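Local coordinates for AB hydrolase-1 domain-containing protein (Thermoplasma acidophilum DSM 1728, PDB 3BDI) that is of uncharacterised function but is predicted to be a hydrolase of the alpha/beta hydrolase superfamily, a member of the ABHD14 family, at residues A[12-17]-A[71-76]; A[38-43]-A[61-66]; A[85-90]-A[115-120]. All coordinates share one frame; numbering follows the deposited sequence.

Contact 1 of 3, residues A[12-17]-A[71-76]; sequences NGTRVF and ASSEKY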
loop_
_atom_site.group_PDB
_atom_site.type_symbol
_atom_site.label_atom_id
_atom_site.label_comp_id
_atom_site.label_asym_id
_atom_site.label_seq_id
_atom_site.Cartn_x
_atom_site.Cartn_y
_atom_site.Cartn_z
ATOM N N ASN A 12 10.930 4.748 15.562
ATOM C CA ASN A 12 11.439 6.027 16.062
ATOM C C ASN A 12 10.592 6.640 17.143
ATOM O O ASN A 12 10.339 7.835 17.146
ATOM C CB ASN A 12 11.698 7.005 14.919
ATOM C CG ASN A 12 12.818 6.545 14.040
ATOM O OD1 ASN A 12 13.895 6.187 14.538
ATOM N ND2 ASN A 12 12.593 6.510 12.754
ATOM N N GLY A 13 10.183 5.819 18.095
ATOM C CA GLY A 13 9.496 6.315 19.282
ATOM C C GLY A 13 7.978 6.158 19.246
ATOM O O GLY A 13 7.305 6.420 20.238
ATOM N N THR A 14 7.453 5.704 18.116
ATOM C CA THR A 14 6.011 5.458 17.979
ATOM C C THR A 14 5.756 3.971 17.996
ATOM O O THR A 14 6.355 3.223 17.190
ATOM C CB THR A 14 5.482 6.086 16.689
ATOM O OG1 THR A 14 5.626 7.503 16.787
ATOM C CG2 THR A 14 3.977 5.770 16.471
ATOM N N ARG A 15 4.849 3.542 18.870
ATOM C CA ARG A 15 4.483 2.145 19.005
ATOM C C ARG A 15 3.469 1.698 17.945
ATOM O O ARG A 15 2.285 2.020 18.028
ATOM C CB ARG A 15 3.964 1.874 20.419
ATOM C CG ARG A 15 3.710 0.419 20.785
ATOM C CD ARG A 15 3.158 0.330 22.142
ATOM N NE ARG A 15 2.952 -1.019 22.653
ATOM C CZ ARG A 15 1.778 -1.640 22.706
ATOM N NH1 ARG A 15 0.679 -1.114 22.235
ATOM N NH2 ARG A 15 1.742 -2.861 23.251
ATOM N N VAL A 16 3.949 0.964 16.953
ATOM C CA VAL A 16 3.205 0.592 15.769
ATOM C C VAL A 16 2.793 -0.866 15.862
ATOM O O VAL A 16 3.640 -1.728 16.085
ATOM C CB VAL A 16 4.087 0.821 14.524
ATOM C CG1 VAL A 16 3.410 0.316 13.261
ATOM C CG2 VAL A 16 4.382 2.301 14.411
ATOM N N PHE A 17 1.511 -1.144 15.678
ATOM C CA PHE A 17 1.036 -2.507 15.502
ATOM C C PHE A 17 1.284 -2.943 14.070
ATOM O O PHE A 17 1.032 -2.206 13.131
ATOM C CB PHE A 17 -0.465 -2.595 15.775
ATOM C CG PHE A 17 -1.050 -3.967 15.533
ATOM C CD1 PHE A 17 -0.746 -4.995 16.394
ATOM C CD2 PHE A 17 -1.915 -4.225 14.465
ATOM C CE1 PHE A 17 -1.228 -6.253 16.177
ATOM C CE2 PHE A 17 -2.431 -5.476 14.242
ATOM C CZ PHE A 17 -2.101 -6.506 15.139
ATOM N N ALA A 71 -0.101 3.783 18.176
ATOM C CA ALA A 71 -0.126 5.023 18.932
ATOM C C ALA A 71 -0.233 6.202 18.007
ATOM O O ALA A 71 0.243 6.146 16.849
ATOM C CB ALA A 71 1.170 5.113 19.783
ATOM N N SER A 72 -0.809 7.292 18.538
ATOM C CA SER A 72 -0.682 8.578 17.880
ATOM C C SER A 72 0.781 8.986 17.786
ATOM O O SER A 72 1.633 8.492 18.506
ATOM C CB SER A 72 -1.414 9.607 18.702
ATOM O OG SER A 72 -2.821 9.326 18.741
ATOM N N SER A 73 1.101 9.896 16.885
ATOM C CA SER A 73 2.517 10.221 16.618
ATOM C C SER A 73 2.689 11.677 16.204
ATOM O O SER A 73 2.075 12.121 15.223
ATOM C CB SER A 73 3.077 9.342 15.530
ATOM O OG SER A 73 4.445 9.689 15.271
ATOM N N GLU A 74 3.564 12.418 16.881
ATOM C CA GLU A 74 3.905 13.747 16.419
ATOM C C GLU A 74 4.690 13.701 15.137
ATOM O O GLU A 74 4.451 14.528 14.261
ATOM C CB GLU A 74 4.709 14.520 17.471
ATOM C CG GLU A 74 3.903 14.813 18.720
ATOM C CD GLU A 74 4.707 15.407 19.833
ATOM O OE1 GLU A 74 5.531 16.297 19.577
ATOM O OE2 GLU A 74 4.535 14.971 20.995
ATOM N N LYS A 75 5.646 12.783 15.034
ATOM C CA LYS A 75 6.518 12.704 13.857
ATOM C C LYS A 75 5.763 12.274 12.577
ATOM O O LYS A 75 6.040 12.769 11.450
ATOM C CB LYS A 75 7.637 11.689 14.162
ATOM C CG LYS A 75 8.677 11.498 13.085
ATOM C CD LYS A 75 9.819 10.612 13.568
ATOM C CE LYS A 75 10.838 10.414 12.466
ATOM N NZ LYS A 75 11.695 11.653 12.278
ATOM N N TYR A 76 4.832 11.325 12.730
ATOM C CA TYR A 76 4.190 10.665 11.589
ATOM C C TYR A 76 2.736 10.980 11.442
ATOM O O TYR A 76 2.115 10.553 10.468
ATOM C CB TYR A 76 4.356 9.145 11.725
ATOM C CG TYR A 76 5.813 8.689 11.786
ATOM C CD1 TYR A 76 6.707 8.996 10.762
ATOM C CD2 TYR A 76 6.283 7.893 12.852
ATOM C CE1 TYR A 76 8.022 8.584 10.833
ATOM C CE2 TYR A 76 7.593 7.486 12.916
ATOM C CZ TYR A 76 8.450 7.795 11.892
ATOM O OH TYR A 76 9.763 7.344 11.972
HETATM O O HOH W 1 4.282 8.432 19.134
#

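Contact 2 of 3, residues A[38-43]-A[61-66]; sequences FTSMDW and APDYPG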
loop_
_atom_site.group_PDB
_atom_site.type_symbol
_atom_site.label_atom_id
_atom_site.label_comp_id
_atom_site.label_asym_id
_atom_site.label_seq_id
_atom_site.Cartn_x
_atom_site.Cartn_y
_atom_site.Cartn_z
ATOM N N PHE A 38 -10.194 1.570 7.570
ATOM C CA PHE A 38 -9.847 0.157 7.815
ATOM C C PHE A 38 -8.498 0.079 8.519
ATOM O O PHE A 38 -7.888 1.109 8.859
ATOM C CB PHE A 38 -9.840 -0.607 6.496
ATOM C CG PHE A 38 -11.178 -0.509 5.772
ATOM C CD1 PHE A 38 -12.283 -1.170 6.305
ATOM C CD2 PHE A 38 -11.347 0.291 4.641
ATOM C CE1 PHE A 38 -13.535 -1.045 5.726
ATOM C CE2 PHE A 38 -12.615 0.404 4.056
ATOM C CZ PHE A 38 -13.691 -0.252 4.609
ATOM N N THR A 39 -8.089 -1.144 8.849
ATOM C CA THR A 39 -6.804 -1.353 9.492
ATOM C C THR A 39 -6.093 -2.525 8.864
ATOM O O THR A 39 -6.599 -3.152 7.914
ATOM C CB THR A 39 -6.944 -1.584 11.035
ATOM O OG1 THR A 39 -7.418 -2.908 11.353
ATOM C CG2 THR A 39 -7.832 -0.548 11.689
ATOM N N SER A 40 -4.938 -2.910 9.433
ATOM C CA SER A 40 -4.217 -4.086 8.969
ATOM C C SER A 40 -4.999 -5.378 9.163
ATOM O O SER A 40 -4.686 -6.384 8.485
ATOM C CB SER A 40 -2.872 -4.195 9.665
ATOM O OG SER A 40 -3.055 -4.417 11.041
HETATM N N MSE A 41 -6.016 -5.383 10.035
HETATM C CA MSE A 41 -6.884 -6.565 10.190
HETATM C C MSE A 41 -7.717 -6.833 8.943
HETATM O O MSE A 41 -8.053 -7.991 8.656
HETATM C CB MSE A 41 -7.792 -6.435 11.408
HETATM C CG MSE A 41 -7.069 -6.240 12.710
HETATM SE SE MSE A 41 -5.968 -7.764 13.214
HETATM C CE MSE A 41 -7.385 -9.037 13.387
ATOM N N ASP A 42 -8.024 -5.791 8.181
ATOM C CA ASP A 42 -8.990 -5.940 7.108
ATOM C C ASP A 42 -8.451 -6.640 5.874
ATOM O O ASP A 42 -9.226 -7.053 5.009
ATOM C CB ASP A 42 -9.601 -4.591 6.798
ATOM C CG ASP A 42 -10.466 -4.133 7.912
ATOM O OD1 ASP A 42 -11.564 -4.716 8.086
ATOM O OD2 ASP A 42 -10.105 -3.221 8.668
ATOM N N TRP A 43 -7.136 -6.825 5.768
ATOM C CA TRP A 43 -6.529 -7.587 4.720
ATOM C C TRP A 43 -6.873 -9.095 4.889
ATOM O O TRP A 43 -6.581 -9.866 3.961
ATOM C CB TRP A 43 -4.991 -7.406 4.737
ATOM C CG TRP A 43 -4.482 -5.989 4.702
ATOM C CD1 TRP A 43 -3.617 -5.453 5.604
ATOM C CD2 TRP A 43 -4.766 -4.939 3.735
ATOM N NE1 TRP A 43 -3.348 -4.140 5.274
ATOM C CE2 TRP A 43 -4.044 -3.793 4.147
ATOM C CE3 TRP A 43 -5.622 -4.827 2.628
ATOM C CZ2 TRP A 43 -4.057 -2.611 3.433
ATOM C CZ3 TRP A 43 -5.631 -3.633 1.917
ATOM C CH2 TRP A 43 -4.851 -2.525 2.346
ATOM N N ALA A 61 2.261 -5.463 7.194
ATOM C CA ALA A 61 1.113 -4.545 7.169
ATOM C C ALA A 61 0.957 -3.871 8.535
ATOM O O ALA A 61 0.570 -4.544 9.492
ATOM C CB ALA A 61 -0.171 -5.302 6.834
ATOM N N PRO A 62 1.280 -2.586 8.661
ATOM C CA PRO A 62 1.065 -1.857 9.926
ATOM C C PRO A 62 -0.268 -1.138 9.990
ATOM O O PRO A 62 -0.887 -0.841 8.961
ATOM C CB PRO A 62 2.173 -0.825 9.897
ATOM C CG PRO A 62 2.325 -0.494 8.450
ATOM C CD PRO A 62 1.940 -1.744 7.649
ATOM N N ASP A 63 -0.686 -0.824 11.215
ATOM C CA ASP A 63 -1.709 0.212 11.442
ATOM C C ASP A 63 -0.967 1.544 11.430
ATOM O O ASP A 63 0.061 1.699 12.121
ATOM C CB ASP A 63 -2.456 0.018 12.731
ATOM C CG ASP A 63 -3.367 -1.195 12.717
ATOM O OD1 ASP A 63 -3.561 -1.814 11.663
ATOM O OD2 ASP A 63 -3.889 -1.524 13.813
ATOM N N TYR A 64 -1.419 2.475 10.601
ATOM C CA TYR A 64 -0.784 3.788 10.491
ATOM C C TYR A 64 -0.870 4.461 11.867
ATOM O O TYR A 64 -1.888 4.365 12.518
ATOM C CB TYR A 64 -1.444 4.650 9.399
ATOM C CG TYR A 64 -0.539 5.837 9.039
ATOM C CD1 TYR A 64 0.559 5.667 8.217
ATOM C CD2 TYR A 64 -0.683 7.027 9.699
ATOM C CE1 TYR A 64 1.450 6.654 8.026
ATOM C CE2 TYR A 64 0.231 8.049 9.508
ATOM C CZ TYR A 64 1.266 7.873 8.643
ATOM O OH TYR A 64 2.217 8.811 8.445
ATOM N N PRO A 65 0.187 5.173 12.306
ATOM C CA PRO A 65 0.068 5.926 13.568
ATOM C C PRO A 65 -1.210 6.747 13.677
ATOM O O PRO A 65 -1.537 7.475 12.761
ATOM C CB PRO A 65 1.344 6.794 13.565
ATOM C CG PRO A 65 2.349 5.921 12.823
ATOM C CD PRO A 65 1.558 5.278 11.727
ATOM N N GLY A 66 -1.910 6.612 14.796
ATOM C CA GLY A 66 -3.166 7.277 14.968
ATOM C C GLY A 66 -4.372 6.492 14.545
ATOM O O GLY A 66 -5.508 6.943 14.804
HETATM O O HOH W 2 -6.047 -3.258 14.058
HETATM O O HOH W 3 -1.877 -2.062 6.657
#

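Contact 3 of 3, residues A[85-90]-A[115-120]; sequences HAAEFI and IMTTLQ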
loop_
_atom_site.group_PDB
_atom_site.type_symbol
_atom_site.label_atom_id
_atom_site.label_comp_id
_atom_site.label_asym_id
_atom_site.label_seq_id
_atom_site.Cartn_x
_atom_site.Cartn_y
_atom_site.Cartn_z
ATOM N N HIS A 85 4.913 13.405 5.925
ATOM C CA HIS A 85 5.057 12.621 7.158
ATOM C C HIS A 85 4.858 11.144 6.901
ATOM O O HIS A 85 5.507 10.308 7.538
ATOM C CB HIS A 85 4.010 13.001 8.207
ATOM C CG HIS A 85 4.372 14.183 9.027
ATOM N ND1 HIS A 85 3.669 14.537 10.162
ATOM C CD2 HIS A 85 5.393 15.059 8.916
ATOM C CE1 HIS A 85 4.223 15.616 10.688
ATOM N NE2 HIS A 85 5.267 15.955 9.950
ATOM N N ALA A 86 3.923 10.816 6.007
ATOM C CA ALA A 86 3.662 9.430 5.689
ATOM C C ALA A 86 4.769 8.799 4.857
ATOM O O ALA A 86 5.041 7.633 5.017
ATOM C CB ALA A 86 2.339 9.286 4.971
ATOM N N ALA A 87 5.422 9.564 3.986
ATOM C CA ALA A 87 6.597 9.028 3.288
ATOM C C ALA A 87 7.731 8.691 4.249
ATOM O O ALA A 87 8.415 7.670 4.119
ATOM C CB ALA A 87 7.074 10.047 2.186
ATOM N N GLU A 88 7.968 9.595 5.203
ATOM C CA GLU A 88 8.918 9.329 6.301
ATOM C C GLU A 88 8.530 8.056 7.028
ATOM O O GLU A 88 9.357 7.172 7.234
ATOM C CB GLU A 88 8.976 10.488 7.300
ATOM C CG GLU A 88 9.551 11.773 6.750
ATOM C CD GLU A 88 10.881 11.576 6.136
ATOM O OE1 GLU A 88 11.810 11.036 6.799
ATOM O OE2 GLU A 88 11.000 11.999 4.981
ATOM N N PHE A 89 7.247 7.935 7.373
ATOM C CA PHE A 89 6.792 6.731 8.057
ATOM C C PHE A 89 7.124 5.485 7.267
ATOM O O PHE A 89 7.668 4.535 7.803
ATOM C CB PHE A 89 5.306 6.734 8.351
ATOM C CG PHE A 89 4.883 5.489 9.039
ATOM C CD1 PHE A 89 5.221 5.245 10.337
ATOM C CD2 PHE A 89 4.197 4.503 8.339
ATOM C CE1 PHE A 89 4.887 4.034 10.926
ATOM C CE2 PHE A 89 3.852 3.327 8.934
ATOM C CZ PHE A 89 4.202 3.112 10.234
ATOM N N ILE A 90 6.769 5.458 5.974
ATOM C CA ILE A 90 6.965 4.224 5.213
ATOM C C ILE A 90 8.449 3.841 5.101
ATOM O O ILE A 90 8.833 2.681 5.328
ATOM C CB ILE A 90 6.238 4.269 3.856
ATOM C CG1 ILE A 90 4.736 4.297 4.135
ATOM C CG2 ILE A 90 6.667 3.070 2.959
ATOM C CD1 ILE A 90 3.818 4.348 2.907
ATOM N N ILE A 115 2.264 6.565 -3.099
ATOM C CA ILE A 115 2.698 7.459 -4.199
ATOM C C ILE A 115 3.735 8.457 -3.660
ATOM O O ILE A 115 4.853 8.588 -4.225
ATOM C CB ILE A 115 1.479 8.102 -4.905
ATOM C CG1 ILE A 115 0.801 6.988 -5.748
ATOM C CG2 ILE A 115 1.882 9.309 -5.797
ATOM C CD1 ILE A 115 -0.519 7.320 -6.314
HETATM N N MSE A 116 3.406 9.131 -2.569
HETATM C CA MSE A 116 4.324 10.091 -2.010
HETATM C C MSE A 116 5.651 9.472 -1.627
HETATM O O MSE A 116 6.727 10.074 -1.836
HETATM C CB MSE A 116 3.736 10.807 -0.793
HETATM C CG MSE A 116 4.686 11.887 -0.208
HETATM SE SE MSE A 116 5.039 13.374 -1.436
HETATM C CE MSE A 116 3.528 14.321 -0.993
ATOM N N THR A 117 5.629 8.286 -1.049
ATOM C CA THR A 117 6.874 7.595 -0.724
ATOM C C THR A 117 7.752 7.332 -1.959
ATOM O O THR A 117 8.980 7.469 -1.897
ATOM C CB THR A 117 6.578 6.267 -0.029
ATOM O OG1 THR A 117 5.766 6.532 1.118
ATOM C CG2 THR A 117 7.837 5.526 0.379
ATOM N N THR A 118 7.119 7.006 -3.082
ATOM C CA THR A 118 7.864 6.791 -4.340
ATOM C C THR A 118 8.427 8.096 -4.891
ATOM O O THR A 118 9.538 8.098 -5.406
ATOM C CB THR A 118 6.972 6.079 -5.367
ATOM O OG1 THR A 118 6.404 4.903 -4.766
ATOM C CG2 THR A 118 7.776 5.635 -6.564
ATOM N N LEU A 119 7.716 9.193 -4.712
ATOM C CA LEU A 119 8.200 10.520 -5.148
ATOM C C LEU A 119 9.385 10.968 -4.300
ATOM O O LEU A 119 10.316 11.583 -4.816
ATOM C CB LEU A 119 7.083 11.569 -5.089
ATOM C CG LEU A 119 5.894 11.304 -6.011
ATOM C CD1 LEU A 119 4.795 12.358 -5.803
ATOM C CD2 LEU A 119 6.345 11.223 -7.454
ATOM N N GLN A 120 9.390 10.646 -3.009
ATOM C CA GLN A 120 10.429 11.105 -2.083
ATOM C C GLN A 120 11.631 10.197 -2.028
ATOM O O GLN A 120 12.770 10.688 -1.979
ATOM C CB GLN A 120 9.877 11.235 -0.671
ATOM C CG GLN A 120 8.838 12.294 -0.500
ATOM C CD GLN A 120 9.401 13.702 -0.411
ATOM O OE1 GLN A 120 9.523 14.400 -1.418
ATOM N NE2 GLN A 120 9.738 14.124 0.793
HETATM O O HOH W 4 9.194 12.897 3.297
#

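Contact 1 of 3, residues A[12-17]-A[71-76]
T14 and S73 meet hydroxyl to hydroxyl, OG1 of T14 lying 2.9 Å from OG of S73, and this hydrogen bond is the middle of three that join 12-17 to 71-76. On the S73 side the same OG takes the backbone N-H of Y76 in an ST motif; with OG anti to its own backbone N (chi1 179°) it can reach both partners. T14 OG1 also bonds a water, which donates to the carbonyl O of S72, so a bridge runs beside the direct link. The second side-chain bond is N12 ND2 to Y76 OH, 3.1 Å long and nearly straight at 170°. The phenol oxygen lies in the amide plane of N12, and the amide nitrogen comes in at the edge of the ring, the two planes 34° apart. Y76 OH has a stronger partner in D92 OD2 of helix 83-96, so the asparagine is its second mate.

The third bond is backbone to backbone, A71 N to R15 O at 3.0 Å. It ties the long loop that leaves strand 57-62 to the start of strand 14-21, which pairs with strand 5-11 in the antiparallel hairpin at one margin of the alpha/beta hydrolase sheet.

Van der Waals contact is modest. The methyl CG2 of T14 sits 3.8 Å from both A71 O and S73 CB, and A71 CB lies 4.3 Å from R15 CB before the arginine chain leads off to F8, with which it makes a cation-pi contact. K75 lays its CG over the centre of the Y76 ring, 3.7 Å above the plane, and its CD comes within 4.3 Å of N12 CB.

Contact 2 of 3, residues A[38-43]-A[61-66]
The loop after strand 28-33 meets the end of strand 57-62 here, and S40 and D63 make the join at the carboxy-terminal edge of the parallel strands, where alpha/beta hydrolases carry their active-site loops. One carboxylate oxygen takes two bonds: D63 OD1 accepts S40 N at 2.8 Å, nearly in line with its C-O bond, and S40 OG at 2.7 Å, which reaches it from above the carboxylate plane. The hydroxyl manages this because OG stands between the backbone N and the carbonyl carbon (chi1 65°), on the same side as the N-H. The other oxygen, OD2, is held by R69 N and by a water shared with T39 OG1, so both ends of the carboxylate are fixed. T39 OG1 also accepts M41 N in an ST turn, which shapes the loop presenting S40.

Next to this polar grip, A61 CB touches the indole of W43, 3.7 Å from CD1, and a water accepts from W43 NE1 and donates to P62 O. Beyond the two segments, F49 of helix 48-53 packs on both W43 and A61, F17 of strand 14-21 lies against S40 and D63, and P62 turns to F89 and Y93 of helix 83-96.

Contact 3 of 3, residues A[85-90]-A[115-120]
A87 and T117 bring the two helices together, their CA atoms 4.3 Å apart, and the packing is tight because little stands between the backbones. T117 OG1 lies 3.4 Å from A87 CA and as close to I90 CD1; these are packing contacts, since the hydroxyl bonds within its own helix to M113 O. OG1 is placed for both by its torsion, beside the backbone N (chi1 -56°), while the threonine methyl CG2 turns to I90 CG2 at 3.7 Å. A87 CB rests over the groove bordered by M116 CG, 3.8 Å away, and Q120 CG.

Helices 83-96 and 109-120 lie on one face of the alpha/beta hydrolase sheet, and helix 109-120 follows the probable nucleophile elbow. The axes of 85-90 and 115-120 cross at -79° and come within 8.3 Å, so contact is confined to a small patch. An alanine in place of I90 would strip away the branches that rest on T117, and is likely to open a gap beside the methyl and hydroxyl of T117.

The other margin is looser and wetter. In one of two modelled conformers of E88, a water donates to E88 OE2 and accepts from Q120 NE2; this link is therefore doubtful.

Contact 2 is nested along the chain within the loop closed by contact 1, and contact 3 follows both. Contacts 1 and 2 have centres about 13 Å apart and join on neighbouring strands 14-21 and 57-62, where F17 O lies 2.9 Å from D63 N. Y64 OH then reaches Y76 O at 2.7 Å. Contact 3, about 15 Å from contact 1 and 17 Å from contact 2 between centres, meets both chiefly around F89, whose ring takes Y64 and Y76 edge-to-face; H85 and A86 also touch. W43 of contact 2 and I90 of contact 3 lie near the elbow bearing S108, probably the nucleophile of a triad with H186 and D158, without touching it.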